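Local atomic coordinates of SPI-1 type 3 secretion system pilotin (PDB entry 6XFJ), a protein that pilots the secretin InvG to its proper place in the outer membrane, and so takes part in building the injectisome that delivers Salmonella effectors into host cells. Residues Y23-T26 against K27-A30; L31-F34 against Q35-Q39; M51-F54 against K55-L58. All coordinates share one frame; numbering follows the deposited sequence.

Interaction 1. Residues Y23-T26 against K27-A30; sequences YKQT and KEQA. With CD (cadmium ion), chain O.
A cadmium site on the first turn of helix 25-36 joins Gln-25 and Glu-28, an i, i+3 pair whose side chains reach the same ion. Gln-25 OE1 binds the cadmium at 2.3 Å, and Glu-28 OE1 binds it at the same length; four waters complete the shell. Gln-25 OE1 and Glu-28 OE1 stand 3.2 Å apart, a separation that sharing the metal accounts for. Gln-25 gets there by folding back at chi2 (-60°), whereas Glu-28 runs extended beyond CG, and its carboxylate is turned 71° from the amide plane. The amide is held from both ends: OE1 on the metal, NE2 giving a hydrogen bond to one of the metal-bound waters. A different water on the ion donates to Tyr-23 O and to Glu-28 OE2 and so ties Tyr-23, two residues ahead of the helix, into the site.

Lys-24 is the N-cap residue and has positive phi where the chain leaves helix 8-22; its carbonyl accepts from Glu-28 N at 3.1 Å. The next backbone bonds, Gln-29 N to Gln-25 O and Ala-30 N to Thr-26 O, carry the helix on. Gln-29 sends its amide NE2 to the carbonyls of Leu-66 and Lys-64 of the second subunit, while Tyr-23 packs on Leu-58 of that subunit. Within the helix, Gln-29 CG rests 3.2 Å from Gln-25 O, and Gln-29 OE1 takes a hydrogen bond from a water that also lies 3.2 Å from Thr-26 OG1.

Interaction 2. Residues L31-F34 against Q35-Q39; sequences LTFF and QEHPQ
Leu-31 meets Gln-35 one turn on: its CG lies 3.6 Å from Gln-35 NE2, an apolar branch against the amide, while Gln-35 N bonds to Leu-31 O in the regular helical way. Thr-32 comes next and runs alongside Glu-36 in the same direction, with Thr-32 CG2 3.6 Å from Glu-36 OE2. The polar ends turn elsewhere, Thr-32 OG1 to Glu-28 O and Glu-36 OE1 to the hydroxyl of Tyr-69.

Phe-33 follows, and it meets His-37 twice. A chi1 of 173° swings the Phe-33 ring away from its backbone N and toward His-37, where it lies face to face with the imidazole in an offset stack, centroids 4.2 Å apart and planes at 16°. His-37 ND1 sits over the rim of the phenyl face, 3.4 Å from Phe-33 CE1. The same nitrogen donates to Phe-33 O at 2.7 Å, with that oxygen lying in the imidazole plane. One residue thus supplies both a stacking face and an acceptor, which fixes the imidazole's rotation where the helix ends. Phe-34 O accepts from His-37 N at 3.1 Å, the donor standing well above the carbonyl plane as the chain leaves the helix.

Around this end, helix 68-80 brings Leu-72 and His-76 against Phe-33, and His-76 also meets the His-37 ring edge-to-face; Leu-50 of helix 44-59 and Tyr-40 of helix 39-42 pack on both phenylalanines.

Interaction 3. Residues M51-F54 against K55-L58; sequences MTEF and KKVL
Four consecutive i, i+4 backbone hydrogen bonds, from Lys-55 N to Met-51 O through Leu-58 N to Phe-54 O, make 51-58 a regular alpha-helical run, with donor-acceptor distances of 2.9 to 3.0 Å. Two different pairs of side chains are built on it.

On one flank Glu-53 and Lys-56 form an i, i+3 salt bridge. Lys-56 NZ lies 3.0 Å from Glu-53 OE2, approaching on the syn side but 29° out of the carboxylate plane, and makes a longer, weak bond to OE1. Both chains bend to meet: Glu-53 turns at chi2 and Lys-56 at chi3 (-76°), which brings Lys-56 CE within 3.3 Å of Glu-53 OE2 as well.

The apolar pair is Phe-54 and Leu-58. Leu-58 CD1 sits over one face of the phenyl ring, 4.0 Å from its centroid and 16° off the normal, a CH-pi contact displaced slightly toward the rim. Leu-58 CG also comes 3.3 Å from Phe-54 O, so the leucine packs against both the ring and the backbone of its partner. Lys-55 runs extended past Met-51 O, and its NZ donates to a water 2.9 Å away.

Ile-68 and Thr-71 of helix 68-80 touch Phe-54, as does Ile-18 of the second subunit, while Tyr-23 of that subunit packs on Leu-58. The arrangement is that of an amphipathic helix, with a salt bridge on a more solvent-accessible flank and an aromatic-aliphatic i, i+4 pair buried where the dimer of this all-helical pilotin comes together.

In the fold
Interactions 1 and 2 follow one another without a break on helix 25-36, their centres about 13 Å apart: 23-30 starts the helix at the metal site, and 31-39 finishes it and leads out toward helix 39-42. Interaction 3 comes later, on helix 44-59, with its centre about 18 Å from that of interaction 1, across the middle of the chain, and about 17 Å from that of interaction 2. Helix 68-80 is a common neighbour, touched by side chains from all three. Each also reaches the second subunit, so helices 25-36 and 44-59, which both pack on helix 68-80 in this C-terminal part of the pilotin, also take part in its dimer.

Interaction 1. Residues Y23-T26 against K27-A30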
loop_
_atom_site.group_PDB
_atom_site.type_symbol
_atom_site.label_atom_id
_atom_site.label_comp_id
_atom_site.label_asym_id
_atom_site.label_seq_id
_atom_site.Cartn_x
_atom_site.Cartn_y
_atom_site.Cartn_z
ATOM N N TYR B 23 -9.651 -5.900 3.717
ATOM C CA TYR B 23 -8.731 -5.609 4.828
ATOM C C TYR B 23 -8.668 -4.138 5.190
ATOM O O TYR B 23 -8.321 -3.756 6.294
ATOM C CB TYR B 23 -7.355 -6.196 4.629
ATOM C CG TYR B 23 -7.268 -7.686 4.778
ATOM C CD1 TYR B 23 -7.713 -8.552 3.830
ATOM C CD2 TYR B 23 -6.750 -8.201 5.937
ATOM C CE1 TYR B 23 -7.612 -9.925 3.978
ATOM C CE2 TYR B 23 -6.658 -9.570 6.115
ATOM C CZ TYR B 23 -7.080 -10.437 5.136
ATOM O OH TYR B 23 -6.965 -11.820 5.263
ATOM N N LYS B 24 -8.844 -3.276 4.186
ATOM C CA LYS B 24 -8.731 -1.797 4.352
ATOM C C LYS B 24 -7.348 -1.420 4.899
ATOM O O LYS B 24 -7.242 -0.551 5.771
ATOM C CB LYS B 24 -9.904 -1.233 5.153
ATOM C CG LYS B 24 -11.231 -1.467 4.426
ATOM C CD LYS B 24 -12.388 -0.722 4.987
ATOM C CE LYS B 24 -13.678 -1.051 4.281
ATOM N NZ LYS B 24 -14.755 -0.133 4.713
ATOM N N GLN B 25 -6.301 -2.045 4.363
ATOM C CA GLN B 25 -4.940 -1.817 4.871
ATOM C C GLN B 25 -4.513 -0.354 4.712
ATOM O O GLN B 25 -3.825 0.164 5.603
ATOM C CB GLN B 25 -3.924 -2.745 4.228
ATOM C CG GLN B 25 -4.070 -4.184 4.533
ATOM C CD GLN B 25 -3.948 -4.465 6.015
ATOM O OE1 GLN B 25 -4.928 -4.788 6.657
ATOM N NE2 GLN B 25 -2.753 -4.355 6.516
ATOM N N THR B 26 -4.785 0.287 3.570
ATOM C CA THR B 26 -4.321 1.670 3.350
ATOM C C THR B 26 -4.901 2.614 4.418
ATOM O O THR B 26 -4.167 3.387 4.999
ATOM C CB THR B 26 -4.622 2.083 1.910
ATOM O OG1 THR B 26 -3.767 1.252 1.117
ATOM C CG2 THR B 26 -4.329 3.541 1.618
ATOM N N LYS B 27 -6.209 2.557 4.641
ATOM C CA LYS B 27 -6.806 3.426 5.646
ATOM C C LYS B 27 -6.270 3.130 7.045
ATOM O O LYS B 27 -6.067 4.028 7.795
ATOM C CB LYS B 27 -8.323 3.284 5.563
ATOM C CG LYS B 27 -8.897 3.970 4.317
ATOM C CD LYS B 27 -10.382 3.786 4.181
ATOM C CE LYS B 27 -10.914 4.658 3.056
ATOM N NZ LYS B 27 -12.324 4.330 2.731
ATOM N N GLU B 28 -6.050 1.857 7.334
ATOM C CA GLU B 28 -5.529 1.493 8.663
ATOM C C GLU B 28 -4.129 2.081 8.845
ATOM O O GLU B 28 -3.814 2.658 9.903
ATOM C CB GLU B 28 -5.422 -0.034 8.775
ATOM C CG GLU B 28 -6.695 -0.809 9.023
ATOM C CD GLU B 28 -6.400 -2.306 9.204
ATOM O OE1 GLU B 28 -5.185 -2.759 9.147
ATOM O OE2 GLU B 28 -7.398 -3.030 9.441
ATOM N N GLN B 29 -3.315 1.997 7.791
ATOM C CA GLN B 29 -1.920 2.480 7.831
ATOM C C GLN B 29 -1.902 4.004 7.982
ATOM O O GLN B 29 -1.095 4.551 8.750
ATOM C CB GLN B 29 -1.230 2.080 6.541
ATOM C CG GLN B 29 -0.831 0.609 6.543
ATOM C CD GLN B 29 -0.304 0.145 5.209
ATOM O OE1 GLN B 29 -0.015 0.963 4.348
ATOM N NE2 GLN B 29 -0.149 -1.152 4.993
ATOM N N ALA B 30 -2.713 4.704 7.212
ATOM C CA ALA B 30 -2.792 6.162 7.305
ATOM C C ALA B 30 -3.194 6.581 8.705
ATOM O O ALA B 30 -2.574 7.497 9.275
ATOM C CB ALA B 30 -3.748 6.706 6.271
HETATM CD CD CD O . -5.334 -5.030 8.939
HETATM O O HOH W 1 -7.315 -5.395 8.252
HETATM O O HOH W 2 -3.171 -4.843 9.452
HETATM O O HOH W 3 -0.642 1.039 1.505
HETATM O O HOH W 4 -6.061 -5.339 11.381
HETATM O O HOH W 5 -5.014 -7.319 9.006
#

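Interaction 2. Residues L31-F34 against Q35-Q39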
loop_
_atom_site.group_PDB
_atom_site.type_symbol
_atom_site.label_atom_id
_atom_site.label_comp_id
_atom_site.label_asym_id
_atom_site.label_seq_id
_atom_site.Cartn_x
_atom_site.Cartn_y
_atom_site.Cartn_z
ATOM N N LEU B 31 -4.208 5.934 9.275
ATOM C CA LEU B 31 -4.641 6.282 10.648
ATOM C C LEU B 31 -3.464 6.048 11.607
ATOM O O LEU B 31 -3.221 6.917 12.486
ATOM C CB LEU B 31 -5.873 5.464 11.026
ATOM C CG LEU B 31 -6.418 5.801 12.399
ATOM C CD1 LEU B 31 -6.839 7.241 12.515
ATOM C CD2 LEU B 31 -7.602 4.920 12.728
ATOM N N THR B 32 -2.743 4.930 11.484
ATOM C CA THR B 32 -1.572 4.660 12.353
ATOM C C THR B 32 -0.581 5.816 12.268
ATOM O O THR B 32 -0.128 6.354 13.292
ATOM C CB THR B 32 -0.894 3.339 11.989
ATOM O OG1 THR B 32 -1.853 2.301 12.215
ATOM C CG2 THR B 32 0.330 3.051 12.842
ATOM N N PHE B 33 -0.258 6.236 11.055
ATOM C CA PHE B 33 0.734 7.308 10.857
ATOM C C PHE B 33 0.266 8.567 11.591
ATOM O O PHE B 33 1.040 9.164 12.334
ATOM C CB PHE B 33 0.895 7.601 9.358
ATOM C CG PHE B 33 1.763 8.809 9.171
ATOM C CD1 PHE B 33 3.139 8.704 9.205
ATOM C CD2 PHE B 33 1.196 10.074 9.112
ATOM C CE1 PHE B 33 3.926 9.843 9.109
ATOM C CE2 PHE B 33 1.988 11.213 8.981
ATOM C CZ PHE B 33 3.341 11.077 9.007
ATOM N N PHE B 34 -0.992 8.974 11.414
ATOM C CA PHE B 34 -1.468 10.253 12.004
ATOM C C PHE B 34 -1.586 10.143 13.521
ATOM O O PHE B 34 -1.244 11.089 14.192
ATOM C CB PHE B 34 -2.733 10.736 11.301
ATOM C CG PHE B 34 -2.376 11.341 9.971
ATOM C CD1 PHE B 34 -1.681 12.542 9.904
ATOM C CD2 PHE B 34 -2.642 10.669 8.790
ATOM C CE1 PHE B 34 -1.312 13.092 8.678
ATOM C CE2 PHE B 34 -2.229 11.203 7.589
ATOM C CZ PHE B 34 -1.562 12.391 7.542
ATOM N N GLN B 35 -1.943 8.963 14.026
ATOM C CA GLN B 35 -1.993 8.766 15.501
ATOM C C GLN B 35 -0.587 8.927 16.085
ATOM O O GLN B 35 -0.477 9.434 17.221
ATOM C CB GLN B 35 -2.623 7.421 15.861
ATOM C CG GLN B 35 -4.101 7.389 15.504
ATOM C CD GLN B 35 -4.718 6.020 15.691
ATOM O OE1 GLN B 35 -4.038 5.000 15.582
ATOM N NE2 GLN B 35 -6.020 5.979 15.960
ATOM N N GLU B 36 0.447 8.499 15.354
ATOM C CA GLU B 36 1.880 8.544 15.780
ATOM C C GLU B 36 2.437 9.976 15.592
ATOM O O GLU B 36 3.534 10.235 16.083
ATOM C CB GLU B 36 2.734 7.558 14.958
ATOM C CG GLU B 36 2.586 6.096 15.308
ATOM C CD GLU B 36 3.297 5.172 14.326
ATOM O OE1 GLU B 36 3.845 5.705 13.317
ATOM O OE2 GLU B 36 3.332 3.924 14.578
ATOM N N HIS B 37 1.773 10.818 14.782
ATOM C CA HIS B 37 2.300 12.161 14.415
ATOM C C HIS B 37 1.203 13.205 14.569
ATOM O O HIS B 37 0.872 13.881 13.585
ATOM C CB HIS B 37 2.875 12.126 12.994
ATOM C CG HIS B 37 3.965 11.135 12.803
ATOM N ND1 HIS B 37 3.709 9.785 12.504
ATOM C CD2 HIS B 37 5.314 11.280 12.821
ATOM C CE1 HIS B 37 4.873 9.143 12.394
ATOM N NE2 HIS B 37 5.869 10.033 12.587
ATOM N N PRO B 38 0.745 13.486 15.804
ATOM C CA PRO B 38 -0.395 14.370 16.031
ATOM C C PRO B 38 -0.119 15.846 15.736
ATOM O O PRO B 38 -1.066 16.623 15.683
ATOM C CB PRO B 38 -0.684 14.179 17.524
ATOM C CG PRO B 38 0.632 13.707 18.107
ATOM C CD PRO B 38 1.230 12.841 17.016
ATOM N N GLN B 39 1.139 16.230 15.562
ATOM C CA GLN B 39 1.463 17.612 15.079
ATOM C C GLN B 39 0.683 17.965 13.803
ATOM O O GLN B 39 0.302 19.129 13.593
ATOM C CB GLN B 39 2.968 17.797 14.870
ATOM C CG GLN B 39 3.374 19.192 14.437
ATOM C CD GLN B 39 2.901 20.322 15.336
ATOM O OE1 GLN B 39 2.758 20.185 16.569
ATOM N NE2 GLN B 39 2.675 21.469 14.696
#

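Interaction 3. Residues M51-F54 against K55-L58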
loop_
_atom_site.group_PDB
_atom_site.type_symbol
_atom_site.label_atom_id
_atom_site.label_comp_id
_atom_site.label_asym_id
_atom_site.label_seq_id
_atom_site.Cartn_x
_atom_site.Cartn_y
_atom_site.Cartn_z
ATOM N N MET B 51 1.368 16.987 2.904
ATOM C CA MET B 51 0.656 16.538 1.694
ATOM C C MET B 51 1.478 16.922 0.430
ATOM O O MET B 51 1.561 16.119 -0.511
ATOM C CB MET B 51 -0.771 17.090 1.611
ATOM C CG MET B 51 -1.699 16.498 2.633
ATOM S SD MET B 51 -1.866 14.691 2.514
ATOM C CE MET B 51 -0.635 14.138 3.710
ATOM N N THR B 52 2.104 18.100 0.372
ATOM C CA THR B 52 2.992 18.442 -0.771
ATOM C C THR B 52 4.142 17.428 -0.854
ATOM O O THR B 52 4.409 16.899 -1.990
ATOM C CB THR B 52 3.566 19.845 -0.595
ATOM O OG1 THR B 52 2.432 20.712 -0.615
ATOM C CG2 THR B 52 4.567 20.226 -1.662
ATOM N N GLU B 53 4.800 17.123 0.279
ATOM C CA GLU B 53 5.967 16.206 0.223
ATOM C C GLU B 53 5.465 14.814 -0.149
ATOM O O GLU B 53 6.141 14.112 -0.887
ATOM C CB GLU B 53 6.749 16.171 1.527
ATOM C CG GLU B 53 7.643 17.315 1.844
ATOM C CD GLU B 53 8.614 17.675 0.741
ATOM O OE1 GLU B 53 9.364 16.806 0.249
ATOM O OE2 GLU B 53 8.627 18.827 0.392
ATOM N N PHE B 54 4.294 14.416 0.364
ATOM C CA PHE B 54 3.700 13.102 0.066
ATOM C C PHE B 54 3.395 12.930 -1.429
ATOM O O PHE B 54 3.732 11.915 -2.031
ATOM C CB PHE B 54 2.447 13.003 0.933
ATOM C CG PHE B 54 1.647 11.725 0.786
ATOM C CD1 PHE B 54 2.180 10.441 0.995
ATOM C CD2 PHE B 54 0.297 11.833 0.560
ATOM C CE1 PHE B 54 1.357 9.326 0.939
ATOM C CE2 PHE B 54 -0.515 10.723 0.509
ATOM C CZ PHE B 54 0.019 9.476 0.733
ATOM N N LYS B 55 2.813 13.981 -2.014
ATOM C CA LYS B 55 2.500 13.958 -3.460
ATOM C C LYS B 55 3.813 13.892 -4.256
ATOM O O LYS B 55 3.835 13.221 -5.309
ATOM C CB LYS B 55 1.646 15.180 -3.786
ATOM C CG LYS B 55 0.223 15.037 -3.295
ATOM C CD LYS B 55 -0.488 16.347 -3.537
ATOM C CE LYS B 55 -1.838 16.458 -2.893
ATOM N NZ LYS B 55 -2.356 17.839 -3.046
ATOM N N LYS B 56 4.873 14.525 -3.782
ATOM C CA LYS B 56 6.166 14.377 -4.490
ATOM C C LYS B 56 6.713 12.957 -4.342
ATOM O O LYS B 56 7.241 12.394 -5.308
ATOM C CB LYS B 56 7.177 15.380 -3.988
ATOM C CG LYS B 56 6.882 16.809 -4.421
ATOM C CD LYS B 56 8.030 17.729 -4.209
ATOM C CE LYS B 56 8.170 18.087 -2.778
ATOM N NZ LYS B 56 9.449 18.802 -2.533
ATOM N N VAL B 57 6.636 12.388 -3.139
ATOM C CA VAL B 57 7.161 11.026 -2.934
ATOM C C VAL B 57 6.438 10.075 -3.887
ATOM O O VAL B 57 7.064 9.192 -4.485
ATOM C CB VAL B 57 6.943 10.587 -1.472
ATOM C CG1 VAL B 57 7.131 9.089 -1.287
ATOM C CG2 VAL B 57 7.838 11.369 -0.522
ATOM N N LEU B 58 5.148 10.231 -4.020
ATOM C CA LEU B 58 4.373 9.271 -4.814
ATOM C C LEU B 58 4.676 9.386 -6.309
ATOM O O LEU B 58 4.333 8.466 -7.043
ATOM C CB LEU B 58 2.895 9.425 -4.529
ATOM C CG LEU B 58 2.471 9.050 -3.109
ATOM C CD1 LEU B 58 0.974 9.302 -3.009
ATOM C CD2 LEU B 58 2.824 7.602 -2.727
HETATM O O HOH W 6 -0.494 19.830 -2.192
#